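Local structure of 4-alpha-glucanotransferase (Aquifex aeolicus, 1TZ7) at residues L83-E95 with F200-L212. The protein is a 4-alpha-glucanotransferase, also called amylomaltase or disproportionating enzyme, built around a parallel beta/alpha barrel. Residues are numbered along the deposited sequence; the frame is centred on the assembly and turned at random.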
ATOM      1  N   LEU A  83      10.949  -1.811   1.379  1.00 28.47           N
ATOM      2  CA  LEU A  83       9.672  -2.525   1.497  1.00 30.60           C
ATOM      3  C   LEU A  83       9.343  -2.837   2.954  1.00 25.60           C
ATOM      4  O   LEU A  83       8.277  -3.370   3.253  1.00 27.54           O
ATOM      5  CB  LEU A  83       9.717  -3.835   0.690  1.00 33.10           C
ATOM      6  CG  LEU A  83       9.903  -3.681  -0.819  1.00 34.41           C
ATOM      7  CD1 LEU A  83      10.167  -5.033  -1.467  1.00 33.35           C
ATOM      8  CD2 LEU A  83       8.680  -3.007  -1.448  1.00 34.75           C
ATOM      9  N   PHE A  84      10.262  -2.505   3.853  1.00 28.46           N
ATOM     10  CA  PHE A  84      10.115  -2.847   5.267  1.00 29.01           C
ATOM     11  C   PHE A  84       9.849  -1.605   6.133  1.00 24.19           C
ATOM     12  O   PHE A  84       9.060  -1.653   7.072  1.00 25.71           O
ATOM     13  CB  PHE A  84      11.369  -3.574   5.762  1.00 25.84           C
ATOM     14  CG  PHE A  84      11.489  -4.978   5.254  1.00 32.56           C
ATOM     15  CD1 PHE A  84      11.958  -5.230   3.968  1.00 30.31           C
ATOM     16  CD2 PHE A  84      11.125  -6.059   6.057  1.00 27.83           C
ATOM     17  CE1 PHE A  84      12.066  -6.538   3.491  1.00 31.52           C
ATOM     18  CE2 PHE A  84      11.232  -7.366   5.583  1.00 29.46           C
ATOM     19  CZ  PHE A  84      11.704  -7.602   4.299  1.00 30.27           C
ATOM     20  N   ALA A  85      10.504  -0.502   5.801  1.00 26.74           N
ATOM     21  CA  ALA A  85      10.485   0.688   6.651  1.00 26.83           C
ATOM     22  C   ALA A  85       9.121   1.389   6.601  1.00 24.68           C
ATOM     23  O   ALA A  85       8.325   1.155   5.697  1.00 24.97           O
ATOM     24  CB  ALA A  85      11.585   1.649   6.232  1.00 29.19           C
ATOM     25  N   GLY A  86       8.871   2.245   7.586  1.00 27.01           N
ATOM     26  CA  GLY A  86       7.704   3.099   7.590  1.00 28.07           C
ATOM     27  C   GLY A  86       8.011   4.506   7.089  1.00 28.67           C
ATOM     28  O   GLY A  86       9.164   4.940   7.078  1.00 26.12           O
ATOM     29  N   ASN A  87       6.962   5.213   6.683  1.00 27.47           N
ATOM     30  CA  ASN A  87       7.084   6.529   6.057  1.00 23.51           C
ATOM     31  C   ASN A  87       7.001   7.638   7.116  1.00 21.10           C
ATOM     32  O   ASN A  87       5.968   7.805   7.764  1.00 25.72           O
ATOM     33  CB  ASN A  87       5.952   6.701   5.026  1.00 27.87           C
ATOM     34  CG  ASN A  87       6.190   7.852   4.071  1.00 27.71           C
ATOM     35  OD1 ASN A  87       7.243   8.506   4.101  1.00 23.39           O
ATOM     36  ND2 ASN A  87       5.207   8.110   3.210  1.00 22.09           N
ATOM     37  N   TYR A  88       8.090   8.394   7.285  1.00 21.86           N
ATOM     38  CA  TYR A  88       8.226   9.292   8.440  1.00 23.13           C
ATOM     39  C   TYR A  88       7.254  10.489   8.394  1.00 27.48           C
ATOM     40  O   TYR A  88       6.969  11.096   9.424  1.00 21.33           O
ATOM     41  CB  TYR A  88       9.685   9.781   8.593  1.00 23.15           C
ATOM     42  CG  TYR A  88      10.123  10.865   7.599  1.00 26.19           C
ATOM     43  CD1 TYR A  88       9.912  12.218   7.872  1.00 25.04           C
ATOM     44  CD2 TYR A  88      10.769  10.527   6.409  1.00 32.44           C
ATOM     45  CE1 TYR A  88      10.320  13.209   6.973  1.00 29.52           C
ATOM     46  CE2 TYR A  88      11.180  11.509   5.502  1.00 24.01           C
ATOM     47  CZ  TYR A  88      10.954  12.846   5.790  1.00 33.39           C
ATOM     48  OH  TYR A  88      11.362  13.819   4.899  1.00 25.53           O
ATOM     49  N   VAL A  89       6.744  10.815   7.202  1.00 22.25           N
ATOM     50  CA  VAL A  89       5.791  11.927   7.058  1.00 22.91           C
ATOM     51  C   VAL A  89       4.403  11.577   7.625  1.00 23.81           C
ATOM     52  O   VAL A  89       3.555  12.457   7.792  1.00 26.43           O
ATOM     53  CB  VAL A  89       5.640  12.384   5.573  1.00 23.89           C
ATOM     54  CG1 VAL A  89       6.952  12.938   5.051  1.00 30.85           C
ATOM     55  CG2 VAL A  89       5.146  11.245   4.696  1.00 27.44           C
ATOM     56  N   LEU A  90       4.186  10.291   7.923  1.00 24.45           N
ATOM     57  CA  LEU A  90       2.933   9.839   8.536  1.00 27.52           C
ATOM     58  C   LEU A  90       2.989   9.912  10.067  1.00 25.28           C
ATOM     59  O   LEU A  90       2.021   9.586  10.741  1.00 25.24           O
ATOM     60  CB  LEU A  90       2.618   8.407   8.111  1.00 25.70           C
ATOM     61  CG  LEU A  90       2.621   8.130   6.608  1.00 32.20           C
ATOM     62  CD1 LEU A  90       2.304   6.668   6.343  1.00 29.42           C
ATOM     63  CD2 LEU A  90       1.632   9.028   5.891  1.00 35.23           C
ATOM     64  N   ILE A  91       4.121  10.335  10.606  1.00 21.96           N
ATOM     65  CA  ILE A  91       4.286  10.409  12.049  1.00 25.69           C
ATOM     66  C   ILE A  91       3.521  11.599  12.621  1.00 22.84           C
ATOM     67  O   ILE A  91       3.534  12.693  12.051  1.00 25.69           O
ATOM     68  CB  ILE A  91       5.781  10.497  12.421  1.00 22.37           C
ATOM     69  CG1 ILE A  91       6.448   9.136  12.213  1.00 23.43           C
ATOM     70  CG2 ILE A  91       5.946  10.955  13.873  1.00 27.09           C
ATOM     71  CD1 ILE A  91       7.971   9.166  12.304  1.00 27.68           C
ATOM     72  N   ASP A  92       2.851  11.370  13.744  1.00 23.79           N
ATOM     73  CA  ASP A  92       2.160  12.427  14.470  1.00 22.96           C
ATOM     74  C   ASP A  92       3.159  13.203  15.338  1.00 28.21           C
ATOM     75  O   ASP A  92       3.699  12.663  16.295  1.00 22.50           O
ATOM     76  CB  ASP A  92       1.061  11.819  15.353  1.00 31.26           C
ATOM     77  CG  ASP A  92       0.408  12.841  16.265  1.00 36.39           C
ATOM     78  OD1 ASP A  92       0.378  14.036  15.904  1.00 31.69           O
ATOM     79  OD2 ASP A  92      -0.102  12.535  17.360  1.00 37.75           O
ATOM     80  N   PRO A  93       3.400  14.471  14.996  1.00 29.96           N
ATOM     81  CA  PRO A  93       4.398  15.286  15.700  1.00 30.55           C
ATOM     82  C   PRO A  93       3.941  15.731  17.094  1.00 30.03           C
ATOM     83  O   PRO A  93       4.764  16.196  17.885  1.00 26.07           O
ATOM     84  CB  PRO A  93       4.573  16.501  14.777  1.00 35.47           C
ATOM     85  CG  PRO A  93       3.291  16.606  14.025  1.00 34.32           C
ATOM     86  CD  PRO A  93       2.736  15.221  13.912  1.00 27.19           C
ATOM     87  N   GLU A  94       2.648  15.593  17.386  1.00 28.38           N
ATOM     88  CA  GLU A  94       2.114  15.986  18.692  1.00 32.60           C
ATOM     89  C   GLU A  94       2.544  15.015  19.804  1.00 31.89           C
ATOM     90  O   GLU A  94       2.542  15.377  20.978  1.00 30.66           O
ATOM     91  CB  GLU A  94       0.583  16.091  18.643  1.00 33.96           C
ATOM     92  CG  GLU A  94       0.080  17.444  18.152  1.00 48.21           C
ATOM     93  CD  GLU A  94      -1.433  17.501  18.019  1.00 59.89           C
ATOM     94  OE1 GLU A  94      -1.938  18.457  17.391  1.00 63.49           O
ATOM     95  OE2 GLU A  94      -2.113  16.597  18.543  1.00 52.52           O
ATOM     96  N   GLU A  95       2.913  13.789  19.427  1.00 37.02           N
ATOM     97  CA  GLU A  95       3.497  12.841  20.384  1.00 37.76           C
ATOM     98  C   GLU A  95       4.890  13.287  20.805  1.00 39.38           C
ATOM     99  O   GLU A  95       5.297  13.081  21.949  1.00 36.66           O
ATOM    100  CB  GLU A  95       3.560  11.426  19.795  1.00 42.59           C
ATOM    101  CG  GLU A  95       3.563  10.326  20.860  1.00 42.43           C
ATOM    102  CD  GLU A  95       4.188   9.019  20.382  1.00 43.53           C
ATOM    103  OE1 GLU A  95       4.115   8.024  21.131  1.00 46.81           O
ATOM    104  OE2 GLU A  95       4.750   8.986  19.268  1.00 37.61           O
ATOM    105  N   PHE A 200      15.917   5.691  15.136  1.00 19.86           N
ATOM    106  CA  PHE A 200      15.019   6.482  15.990  1.00 19.15           C
ATOM    107  C   PHE A 200      13.753   6.887  15.237  1.00 27.31           C
ATOM    108  O   PHE A 200      12.660   6.835  15.786  1.00 25.56           O
ATOM    109  CB  PHE A 200      15.739   7.738  16.511  1.00 27.37           C
ATOM    110  CG  PHE A 200      14.808   8.784  17.081  1.00 25.67           C
ATOM    111  CD1 PHE A 200      14.292   8.651  18.363  1.00 31.93           C
ATOM    112  CD2 PHE A 200      14.450   9.902  16.331  1.00 28.10           C
ATOM    113  CE1 PHE A 200      13.434   9.613  18.890  1.00 22.02           C
ATOM    114  CE2 PHE A 200      13.594  10.863  16.854  1.00 27.45           C
ATOM    115  CZ  PHE A 200      13.087  10.717  18.133  1.00 21.59           C
ATOM    116  N   VAL A 201      13.910   7.288  13.978  1.00 25.06           N
ATOM    117  CA  VAL A 201      12.765   7.662  13.145  1.00 23.53           C
ATOM    118  C   VAL A 201      11.838   6.455  12.932  1.00 24.85           C
ATOM    119  O   VAL A 201      10.619   6.575  13.024  1.00 17.85           O
ATOM    120  CB  VAL A 201      13.223   8.225  11.760  1.00 23.81           C
ATOM    121  CG1 VAL A 201      12.044   8.330  10.799  1.00 27.26           C
ATOM    122  CG2 VAL A 201      13.885   9.581  11.934  1.00 25.64           C
ATOM    123  N   GLN A 202      12.430   5.298  12.657  1.00 22.53           N
ATOM    124  CA  GLN A 202      11.665   4.066  12.486  1.00 26.08           C
ATOM    125  C   GLN A 202      11.015   3.631  13.800  1.00 21.89           C
ATOM    126  O   GLN A 202       9.889   3.155  13.812  1.00 24.01           O
ATOM    127  CB  GLN A 202      12.566   2.954  11.954  1.00 23.87           C
ATOM    128  CG  GLN A 202      12.996   3.152  10.513  1.00 26.66           C
ATOM    129  CD  GLN A 202      11.826   3.388   9.594  1.00 26.63           C
ATOM    130  OE1 GLN A 202      10.945   2.548   9.489  1.00 25.02           O
ATOM    131  NE2 GLN A 202      11.808   4.536   8.934  1.00 23.60           N
ATOM    132  N   PHE A 203      11.741   3.797  14.897  1.00 20.96           N
ATOM    133  CA  PHE A 203      11.211   3.528  16.235  1.00 21.66           C
ATOM    134  C   PHE A 203       9.923   4.332  16.474  1.00 27.06           C
ATOM    135  O   PHE A 203       8.890   3.774  16.852  1.00 25.33           O
ATOM    136  CB  PHE A 203      12.265   3.886  17.289  1.00 22.10           C
ATOM    137  CG  PHE A 203      11.763   3.821  18.712  1.00 31.43           C
ATOM    138  CD1 PHE A 203      11.503   4.988  19.427  1.00 36.68           C
ATOM    139  CD2 PHE A 203      11.570   2.601  19.342  1.00 39.30           C
ATOM    140  CE1 PHE A 203      11.051   4.932  20.744  1.00 34.20           C
ATOM    141  CE2 PHE A 203      11.115   2.544  20.663  1.00 37.05           C
ATOM    142  CZ  PHE A 203      10.856   3.709  21.356  1.00 34.13           C
ATOM    143  N   VAL A 204       9.994   5.637  16.239  1.00 24.81           N
ATOM    144  CA  VAL A 204       8.849   6.515  16.450  1.00 22.74           C
ATOM    145  C   VAL A 204       7.661   6.073  15.604  1.00 22.89           C
ATOM    146  O   VAL A 204       6.529   6.070  16.075  1.00 22.17           O
ATOM    147  CB  VAL A 204       9.191   7.992  16.115  1.00 29.29           C
ATOM    148  CG1 VAL A 204       7.926   8.859  16.137  1.00 29.02           C
ATOM    149  CG2 VAL A 204      10.227   8.536  17.094  1.00 31.07           C
ATOM    150  N   PHE A 205       7.925   5.697  14.352  1.00 25.94           N
ATOM    151  CA  PHE A 205       6.855   5.314  13.434  1.00 26.64           C
ATOM    152  C   PHE A 205       6.164   4.037  13.900  1.00 30.08           C
ATOM    153  O   PHE A 205       4.940   3.972  13.959  1.00 25.30           O
ATOM    154  CB  PHE A 205       7.392   5.111  12.014  1.00 22.04           C
ATOM    155  CG  PHE A 205       6.354   4.601  11.046  1.00 21.38           C
ATOM    156  CD1 PHE A 205       5.648   5.483  10.235  1.00 19.75           C
ATOM    157  CD2 PHE A 205       6.068   3.241  10.963  1.00 24.42           C
ATOM    158  CE1 PHE A 205       4.682   5.019   9.353  1.00 30.74           C
ATOM    159  CE2 PHE A 205       5.106   2.774  10.084  1.00 25.99           C
ATOM    160  CZ  PHE A 205       4.412   3.667   9.275  1.00 31.94           C
ATOM    161  N   PHE A 206       6.963   3.022  14.217  1.00 25.66           N
ATOM    162  CA  PHE A 206       6.445   1.692  14.487  1.00 26.08           C
ATOM    163  C   PHE A 206       5.744   1.635  15.846  1.00 21.92           C
ATOM    164  O   PHE A 206       4.812   0.862  16.036  1.00 24.57           O
ATOM    165  CB  PHE A 206       7.577   0.654  14.423  1.00 25.92           C
ATOM    166  CG  PHE A 206       7.808   0.092  13.039  1.00 34.00           C
ATOM    167  CD1 PHE A 206       8.578   0.789  12.107  1.00 25.36           C
ATOM    168  CD2 PHE A 206       7.255  -1.125  12.667  1.00 31.85           C
ATOM    169  CE1 PHE A 206       8.789   0.274  10.832  1.00 29.35           C
ATOM    170  CE2 PHE A 206       7.467  -1.641  11.394  1.00 48.08           C
ATOM    171  CZ  PHE A 206       8.233  -0.937  10.477  1.00 32.11           C
ATOM    172  N   LYS A 207       6.196   2.462  16.779  1.00 24.62           N
ATOM    173  CA  LYS A 207       5.544   2.569  18.084  1.00 22.98           C
ATOM    174  C   LYS A 207       4.181   3.263  17.962  1.00 27.36           C
ATOM    175  O   LYS A 207       3.231   2.896  18.643  1.00 24.66           O
ATOM    176  CB  LYS A 207       6.440   3.329  19.078  1.00 21.61           C
ATOM    177  CG  LYS A 207       7.039   2.444  20.183  1.00 42.75           C
ATOM    178  CD  LYS A 207       7.840   1.259  19.604  1.00 46.72           C
ATOM    179  CE  LYS A 207       7.496  -0.059  20.308  1.00 59.80           C
ATOM    180  NZ  LYS A 207       8.575  -0.499  21.233  1.00 59.54           N
ATOM    181  N   GLN A 208       4.094   4.260  17.086  1.00 24.35           N
ATOM    182  CA  GLN A 208       2.830   4.931  16.831  1.00 22.39           C
ATOM    183  C   GLN A 208       1.843   3.999  16.102  1.00 20.98           C
ATOM    184  O   GLN A 208       0.645   4.025  16.369  1.00 24.20           O
ATOM    185  CB  GLN A 208       3.052   6.211  16.031  1.00 21.68           C
ATOM    186  CG  GLN A 208       3.632   7.362  16.865  1.00 20.12           C
ATOM    187  CD  GLN A 208       3.577   8.701  16.144  1.00 28.40           C
ATOM    188  OE1 GLN A 208       3.094   8.786  15.019  1.00 21.34           O
ATOM    189  NE2 GLN A 208       4.071   9.744  16.795  1.00 19.56           N
ATOM    190  N   TRP A 209       2.351   3.176  15.192  1.00 24.97           N
ATOM    191  CA  TRP A 209       1.501   2.227  14.496  1.00 25.93           C
ATOM    192  C   TRP A 209       1.043   1.096  15.422  1.00 24.95           C
ATOM    193  O   TRP A 209      -0.083   0.630  15.324  1.00 25.57           O
ATOM    194  CB  TRP A 209       2.196   1.636  13.277  1.00 27.57           C
ATOM    195  CG  TRP A 209       1.297   0.721  12.544  1.00 28.21           C
ATOM    196  CD1 TRP A 209       1.229  -0.640  12.667  1.00 32.16           C
ATOM    197  CD2 TRP A 209       0.287   1.087  11.602  1.00 24.74           C
ATOM    198  NE1 TRP A 209       0.252  -1.139  11.844  1.00 28.30           N
ATOM    199  CE2 TRP A 209      -0.342  -0.099  11.177  1.00 23.57           C
ATOM    200  CE3 TRP A 209      -0.146   2.306  11.058  1.00 23.47           C
ATOM    201  CZ2 TRP A 209      -1.377  -0.105  10.243  1.00 25.09           C
ATOM    202  CZ3 TRP A 209      -1.175   2.296  10.132  1.00 29.81           C
ATOM    203  CH2 TRP A 209      -1.776   1.104   9.732  1.00 31.03           C
ATOM    204  N   GLU A 210       1.934   0.661  16.307  1.00 25.85           N
ATOM    205  CA  GLU A 210       1.616  -0.381  17.280  1.00 30.44           C
ATOM    206  C   GLU A 210       0.448   0.059  18.157  1.00 30.10           C
ATOM    207  O   GLU A 210      -0.463  -0.718  18.425  1.00 25.41           O
ATOM    208  CB  GLU A 210       2.846  -0.685  18.149  1.00 25.03           C
ATOM    209  CG  GLU A 210       2.607  -1.710  19.251  1.00 28.99           C
ATOM    210  CD  GLU A 210       3.858  -1.988  20.072  1.00 49.48           C
ATOM    211  OE1 GLU A 210       4.278  -1.098  20.840  1.00 40.90           O
ATOM    212  OE2 GLU A 210       4.419  -3.094  19.947  1.00 54.49           O
ATOM    213  N   LYS A 211       0.482   1.318  18.590  1.00 25.71           N
ATOM    214  CA  LYS A 211      -0.572   1.884  19.427  1.00 24.96           C
ATOM    215  C   LYS A 211      -1.894   1.985  18.660  1.00 26.39           C
ATOM    216  O   LYS A 211      -2.953   1.686  19.196  1.00 23.58           O
ATOM    217  CB  LYS A 211      -0.154   3.276  19.929  1.00 33.49           C
ATOM    218  CG  LYS A 211      -0.803   3.690  21.236  1.00 46.93           C
ATOM    219  CD  LYS A 211      -0.376   5.106  21.654  1.00 64.12           C
ATOM    220  CE  LYS A 211       0.974   5.104  22.378  1.00 75.00           C
ATOM    221  NZ  LYS A 211       2.109   5.372  21.451  1.00 80.51           N
ATOM    222  N   LEU A 212      -1.818   2.410  17.408  1.00 24.59           N
ATOM    223  CA  LEU A 212      -3.004   2.560  16.584  1.00 27.21           C
ATOM    224  C   LEU A 212      -3.603   1.190  16.261  1.00 26.81           C
ATOM    225  O   LEU A 212      -4.821   1.021  16.244  1.00 25.53           O
ATOM    226  CB  LEU A 212      -2.663   3.294  15.291  1.00 22.29           C
ATOM    227  CG  LEU A 212      -3.844   3.597  14.362  1.00 21.76           C
ATOM    228  CD1 LEU A 212      -4.784   4.612  14.990  1.00 22.79           C
ATOM    229  CD2 LEU A 212      -3.346   4.094  13.013  1.00 25.63           C
TER
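Segment 83-95, a loop with a 3-10 turn at 88-90 that runs into helix 94-98, passes across helix 192-218 and comes closest at Ile-91 and Phe-205, whose CA atoms lie 5.9 Å apart. In this beta/alpha-barrel enzyme the segment belongs to the long connection between strand 60-62 and strand 222-227, and the helix is the last one before the latter. Two glutamines pin the segment by its backbone, each amide pairing with the N-H and C=O of a single residue. Gln-202, bent at chi2 (-53°), turns its amide back to Gly-86: OE1 takes the Gly-86 N-H on a lone pair at 2.8 Å, while NE2 reaches Gly-86 O at 3.3 Å. Six residues on, just under two turns along the helix, Gln-208 does the same for Asp-92, with its chain extended; OE1 accepts from Asp-92 N at 2.9 Å and NE2 donates to Asp-92 O. With both ends of each amide engaged, its flip state is fixed.

Between them the contact is mainly apolar. Gly-86 lays its CA over the centre of the Phe-205 ring, a CH-pi contact, and Leu-90 CB sits at that ring's edge. Ile-91 crosses Val-204 at about a right angle, CG2 meeting Val-204 CG1 at 3.7 Å while CD1 lies near Val-201 O. Tyr-88 touches Val-201 through CB, but its hydroxyl turns off to Tyr-121 O on helix 117-133.

Asp-92 also caps helix 94-98, OD1 accepting from Glu-94 N. In the first turn of that helix, Glu-95 splits its carboxylate: OE1 forms a salt bridge with Lys-211 NZ, the hydrogen bond within it being long and weak at 3.3 Å, and OE2 receives the second N-H of Gln-208 NE2 at 2.7 Å, from the anti side, 33° out of the carboxylate plane.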